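Local structure of restriction endonuclease THAI (Thermoplasma acidophilum, 3NDH) at residues Ser145-Arg159 and Ile192-Trp205. The protein is a restriction endonuclease of the PDDEXK clan that binds its specific DNA site, intercalates into it without base flipping and probably hydrolyses it. Residues are numbered along the deposited sequence; the frame is centred on the assembly and turned at random.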
# COMPACT_ATOMS: atom_id res chain seq x y z
N SER A 145 -20.39 -2.16 -14.55
CA SER A 145 -20.88 -1.08 -15.38
C SER A 145 -19.77 -0.53 -16.28
O SER A 145 -18.75 -1.18 -16.51
CB SER A 145 -21.51 0.00 -14.47
OG SER A 145 -22.23 0.97 -15.21
N LEU A 146 -19.96 0.67 -16.79
CA LEU A 146 -19.10 1.25 -17.78
C LEU A 146 -18.12 2.20 -17.15
O LEU A 146 -18.50 3.09 -16.40
CB LEU A 146 -19.95 2.00 -18.80
CG LEU A 146 -19.23 2.66 -19.97
CD1 LEU A 146 -18.64 1.61 -20.85
CD2 LEU A 146 -20.19 3.55 -20.75
N GLY A 147 -16.84 2.02 -17.47
CA GLY A 147 -15.82 3.01 -17.14
C GLY A 147 -14.87 3.11 -18.33
O GLY A 147 -15.28 3.01 -19.48
N GLY A 148 -13.59 3.31 -18.05
CA GLY A 148 -12.64 3.48 -19.15
C GLY A 148 -11.25 3.80 -18.67
O GLY A 148 -11.05 4.12 -17.49
N VAL A 149 -10.33 3.74 -19.62
CA VAL A 149 -8.98 4.22 -19.39
C VAL A 149 -8.79 5.42 -20.25
O VAL A 149 -9.18 5.42 -21.43
CB VAL A 149 -7.91 3.14 -19.61
CG1 VAL A 149 -7.96 2.55 -20.97
CG2 VAL A 149 -6.51 3.71 -19.35
N TYR A 150 -8.19 6.45 -19.67
CA TYR A 150 -8.05 7.76 -20.30
C TYR A 150 -6.60 8.17 -20.38
O TYR A 150 -5.86 8.02 -19.41
CB TYR A 150 -8.79 8.82 -19.48
CG TYR A 150 -10.28 8.63 -19.45
CD1 TYR A 150 -11.10 9.40 -20.25
CD2 TYR A 150 -10.87 7.66 -18.64
CE1 TYR A 150 -12.47 9.23 -20.25
CE2 TYR A 150 -12.24 7.48 -18.64
CZ TYR A 150 -13.03 8.28 -19.43
OH TYR A 150 -14.40 8.10 -19.43
N TYR A 151 -6.22 8.68 -21.55
CA TYR A 151 -4.94 9.36 -21.75
C TYR A 151 -5.23 10.86 -21.78
O TYR A 151 -5.89 11.35 -22.69
CB TYR A 151 -4.26 8.92 -23.07
CG TYR A 151 -3.17 9.84 -23.59
CD1 TYR A 151 -2.29 10.50 -22.73
CD2 TYR A 151 -3.03 10.04 -24.95
CE1 TYR A 151 -1.31 11.34 -23.23
CE2 TYR A 151 -2.05 10.88 -25.46
CZ TYR A 151 -1.20 11.52 -24.57
OH TYR A 151 -0.22 12.38 -25.06
N ILE A 152 -4.77 11.55 -20.74
CA ILE A 152 -5.02 12.97 -20.57
C ILE A 152 -3.66 13.67 -20.71
O ILE A 152 -2.87 13.66 -19.77
CB ILE A 152 -5.66 13.26 -19.19
CG1 ILE A 152 -6.96 12.43 -19.02
CG2 ILE A 152 -5.97 14.74 -19.08
CD1 ILE A 152 -7.61 12.50 -17.66
N PRO A 153 -3.39 14.25 -21.88
CA PRO A 153 -2.11 14.92 -22.10
C PRO A 153 -1.82 16.01 -21.07
O PRO A 153 -2.74 16.66 -20.58
CB PRO A 153 -2.24 15.51 -23.51
CG PRO A 153 -3.29 14.69 -24.18
CD PRO A 153 -4.23 14.28 -23.09
N ASP A 154 -0.55 16.21 -20.77
CA ASP A 154 -0.13 17.33 -19.93
C ASP A 154 -0.74 18.67 -20.39
O ASP A 154 -1.15 19.48 -19.56
CB ASP A 154 1.40 17.44 -19.83
CG ASP A 154 2.13 17.46 -21.17
OD1 ASP A 154 1.53 17.48 -22.25
OD2 ASP A 154 3.39 17.41 -21.11
N TYR A 155 -0.82 18.90 -21.69
CA TYR A 155 -1.32 20.20 -22.18
C TYR A 155 -2.83 20.37 -21.94
O TYR A 155 -3.31 21.50 -21.78
CB TYR A 155 -0.94 20.44 -23.65
CG TYR A 155 -1.25 19.33 -24.63
CD1 TYR A 155 -2.51 19.19 -25.18
CD2 TYR A 155 -0.27 18.44 -25.03
CE1 TYR A 155 -2.79 18.20 -26.09
CE2 TYR A 155 -0.55 17.43 -25.93
CZ TYR A 155 -1.81 17.31 -26.45
OH TYR A 155 -2.08 16.30 -27.35
N VAL A 156 -3.58 19.28 -21.89
CA VAL A 156 -4.99 19.36 -21.50
C VAL A 156 -5.14 19.80 -20.03
O VAL A 156 -5.91 20.70 -19.70
CB VAL A 156 -5.72 18.03 -21.74
CG1 VAL A 156 -7.09 18.04 -21.04
CG2 VAL A 156 -5.88 17.78 -23.25
N GLN A 157 -4.37 19.16 -19.16
CA GLN A 157 -4.37 19.53 -17.75
C GLN A 157 -3.97 20.98 -17.56
O GLN A 157 -4.59 21.73 -16.79
CB GLN A 157 -3.43 18.62 -16.97
CG GLN A 157 -3.78 17.14 -17.02
CD GLN A 157 -2.64 16.32 -16.54
OE1 GLN A 157 -2.23 16.44 -15.38
NE2 GLN A 157 -2.12 15.44 -17.42
N GLN A 158 -2.92 21.39 -18.27
CA GLN A 158 -2.43 22.77 -18.17
C GLN A 158 -3.46 23.78 -18.66
O GLN A 158 -3.67 24.81 -18.02
CB GLN A 158 -1.11 22.90 -18.95
CG GLN A 158 0.06 22.21 -18.23
CD GLN A 158 1.25 21.89 -19.12
OE1 GLN A 158 1.18 22.00 -20.36
NE2 GLN A 158 2.35 21.48 -18.49
N ARG A 159 -4.14 23.46 -19.75
CA ARG A 159 -5.21 24.31 -20.27
C ARG A 159 -6.23 24.58 -19.18
O ARG A 159 -6.50 25.72 -18.83
CB ARG A 159 -5.87 23.63 -21.47
CG ARG A 159 -7.08 24.37 -22.05
CD ARG A 159 -7.68 23.61 -23.23
NE ARG A 159 -6.69 23.45 -24.30
CZ ARG A 159 -6.32 22.31 -24.88
NH1 ARG A 159 -6.89 21.15 -24.53
NH2 ARG A 159 -5.38 22.33 -25.82
N ILE A 192 -10.86 17.77 -17.44
CA ILE A 192 -9.72 17.12 -18.11
C ILE A 192 -10.08 15.78 -18.76
O ILE A 192 -9.53 15.41 -19.79
CB ILE A 192 -8.46 17.01 -17.22
CG1 ILE A 192 -8.65 16.04 -16.04
CG2 ILE A 192 -8.04 18.41 -16.73
CD1 ILE A 192 -7.38 15.82 -15.26
N MET A 193 -11.03 15.06 -18.17
CA MET A 193 -11.45 13.76 -18.74
C MET A 193 -12.24 13.89 -20.03
O MET A 193 -12.19 13.00 -20.89
CB MET A 193 -12.28 12.98 -17.72
CG MET A 193 -11.49 12.44 -16.55
SD MET A 193 -12.53 11.54 -15.41
CE MET A 193 -12.92 10.09 -16.39
N THR A 194 -12.96 15.00 -20.18
CA THR A 194 -13.88 15.18 -21.31
C THR A 194 -13.37 16.12 -22.41
O THR A 194 -14.04 16.30 -23.43
CB THR A 194 -15.27 15.63 -20.82
OG1 THR A 194 -15.16 16.86 -20.09
CG2 THR A 194 -15.90 14.56 -19.93
N ASP A 195 -12.19 16.71 -22.22
CA ASP A 195 -11.56 17.52 -23.26
C ASP A 195 -11.48 16.73 -24.56
O ASP A 195 -11.21 15.53 -24.54
CB ASP A 195 -10.15 17.94 -22.84
CG ASP A 195 -9.55 19.02 -23.74
OD1 ASP A 195 -9.11 18.72 -24.87
OD2 ASP A 195 -9.49 20.17 -23.29
N GLU A 196 -11.71 17.41 -25.69
CA GLU A 196 -11.65 16.77 -27.00
C GLU A 196 -10.31 16.08 -27.25
O GLU A 196 -10.26 15.06 -27.92
CB GLU A 196 -11.92 17.82 -28.10
CG GLU A 196 -12.28 17.24 -29.45
CD GLU A 196 -11.08 16.75 -30.26
OE1 GLU A 196 -9.97 17.31 -30.11
OE2 GLU A 196 -11.26 15.80 -31.06
N GLU A 197 -9.23 16.64 -26.70
CA GLU A 197 -7.88 16.09 -26.93
C GLU A 197 -7.53 14.92 -26.00
O GLU A 197 -6.47 14.32 -26.15
CB GLU A 197 -6.83 17.19 -26.81
CG GLU A 197 -6.87 18.15 -28.01
CD GLU A 197 -5.98 19.37 -27.89
OE1 GLU A 197 -5.62 19.77 -26.76
OE2 GLU A 197 -5.64 19.97 -28.93
N THR A 198 -8.40 14.63 -25.04
CA THR A 198 -8.25 13.42 -24.22
C THR A 198 -8.73 12.22 -25.00
O THR A 198 -9.74 12.28 -25.71
CB THR A 198 -9.01 13.58 -22.91
OG1 THR A 198 -8.30 14.52 -22.09
CG2 THR A 198 -9.17 12.24 -22.15
N MET A 199 -7.99 11.12 -24.88
CA MET A 199 -8.30 9.87 -25.57
C MET A 199 -8.72 8.85 -24.54
O MET A 199 -8.31 8.91 -23.37
CB MET A 199 -7.09 9.39 -26.35
CG MET A 199 -6.66 10.39 -27.39
SD MET A 199 -5.29 9.81 -28.40
CE MET A 199 -6.03 8.41 -29.23
N SER A 200 -9.56 7.91 -24.97
CA SER A 200 -10.02 6.89 -24.05
C SER A 200 -10.33 5.58 -24.73
O SER A 200 -10.56 5.53 -25.93
CB SER A 200 -11.26 7.37 -23.28
OG SER A 200 -12.34 7.63 -24.16
N ILE A 201 -10.30 4.53 -23.92
CA ILE A 201 -10.81 3.22 -24.29
C ILE A 201 -11.89 2.92 -23.25
O ILE A 201 -11.60 2.81 -22.06
CB ILE A 201 -9.73 2.15 -24.24
CG1 ILE A 201 -8.62 2.47 -25.25
CG2 ILE A 201 -10.33 0.76 -24.53
CD1 ILE A 201 -7.38 1.64 -25.10
N LYS A 202 -13.13 2.81 -23.71
CA LYS A 202 -14.24 2.48 -22.82
C LYS A 202 -14.14 1.02 -22.41
O LYS A 202 -13.69 0.18 -23.19
CB LYS A 202 -15.59 2.79 -23.48
CG LYS A 202 -15.75 4.27 -23.86
CD LYS A 202 -15.45 5.23 -22.69
CE LYS A 202 -15.79 6.67 -23.01
NZ LYS A 202 -15.09 7.14 -24.25
N ILE A 203 -14.54 0.73 -21.17
CA ILE A 203 -14.42 -0.61 -20.61
C ILE A 203 -15.68 -1.00 -19.84
O ILE A 203 -16.17 -0.22 -19.02
CB ILE A 203 -13.20 -0.69 -19.64
CG1 ILE A 203 -11.89 -0.40 -20.40
CG2 ILE A 203 -13.11 -2.06 -18.96
CD1 ILE A 203 -10.73 -0.21 -19.48
N GLU A 204 -16.22 -2.18 -20.14
CA GLU A 204 -17.28 -2.76 -19.34
C GLU A 204 -16.61 -3.64 -18.29
O GLU A 204 -16.00 -4.65 -18.62
CB GLU A 204 -18.24 -3.57 -20.21
CG GLU A 204 -19.49 -4.06 -19.49
CD GLU A 204 -20.41 -2.93 -19.05
OE1 GLU A 204 -20.44 -1.88 -19.71
OE2 GLU A 204 -21.13 -3.13 -18.05
N TRP A 205 -16.71 -3.23 -17.02
CA TRP A 205 -15.98 -3.87 -15.94
C TRP A 205 -16.73 -5.09 -15.43
O TRP A 205 -17.28 -5.11 -14.33
CB TRP A 205 -15.72 -2.87 -14.81
CG TRP A 205 -14.78 -1.78 -15.21
CD1 TRP A 205 -15.09 -0.55 -15.73
CD2 TRP A 205 -13.35 -1.84 -15.16
NE1 TRP A 205 -13.94 0.15 -16.00
CE2 TRP A 205 -12.86 -0.61 -15.66
CE3 TRP A 205 -12.43 -2.80 -14.72
CZ2 TRP A 205 -11.50 -0.33 -15.72
CZ3 TRP A 205 -11.08 -2.52 -14.80
CH2 TRP A 205 -10.63 -1.29 -15.30
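Strands 146-152 and 199-204 form the last antiparallel pair of the mixed sheet in this PDDEXK-clan nuclease, and 199-204 is the outermost strand on that side within the chain. Paired backbone bonds join Gly147 with Ile203, Val149 with Ile201 and Tyr151 with Met199. Trp205 N extends the ladder to Ser145 O (2.9 Å). The Trp205 ring turns its edge to the backbone N of Gly147 and Gly148, where a side chain on Gly147 would collide with it.

Tyr150 is clamped. Met193 CE lies over one ring face, 3.7 Å from the centroid, and Ser200 CB covers the opposite face. Thr198 CG2 meets the ring edge. The bend of Met193 at its last torsion (chi3 69°) brings the methyl onto the ring. At the end of the strand, Ile152 CG2 packs on Ile192 CB (3.8 Å), and in the helix that follows Val156 CG1 meets Asp195 CB (3.6 Å).

Arg159 closes the far end. In one of its two conformers, NH1 and NH2 both grip Glu197 OE1, from the same face of the carboxylate, with Arg159 NH2 at 2.7 Å. Arg159 NH1 also bridges to Asp195 OD2 (3.0 Å), from the syn side but tilted out of the carboxylate plane. Asp195 OD1 accepts from Glu197 N (2.8 Å) through its anti lone pair, making an Asx turn. An alanine at Asp195 is likely to leave Arg159 NH1 without one of its two carboxylate partners and the turn from Asp195 to Thr198 less firmly held. Arg159 thus probably offsets part of the charge of the two carboxylates, tying helix 154-164 to the turn that leads into the edge strand.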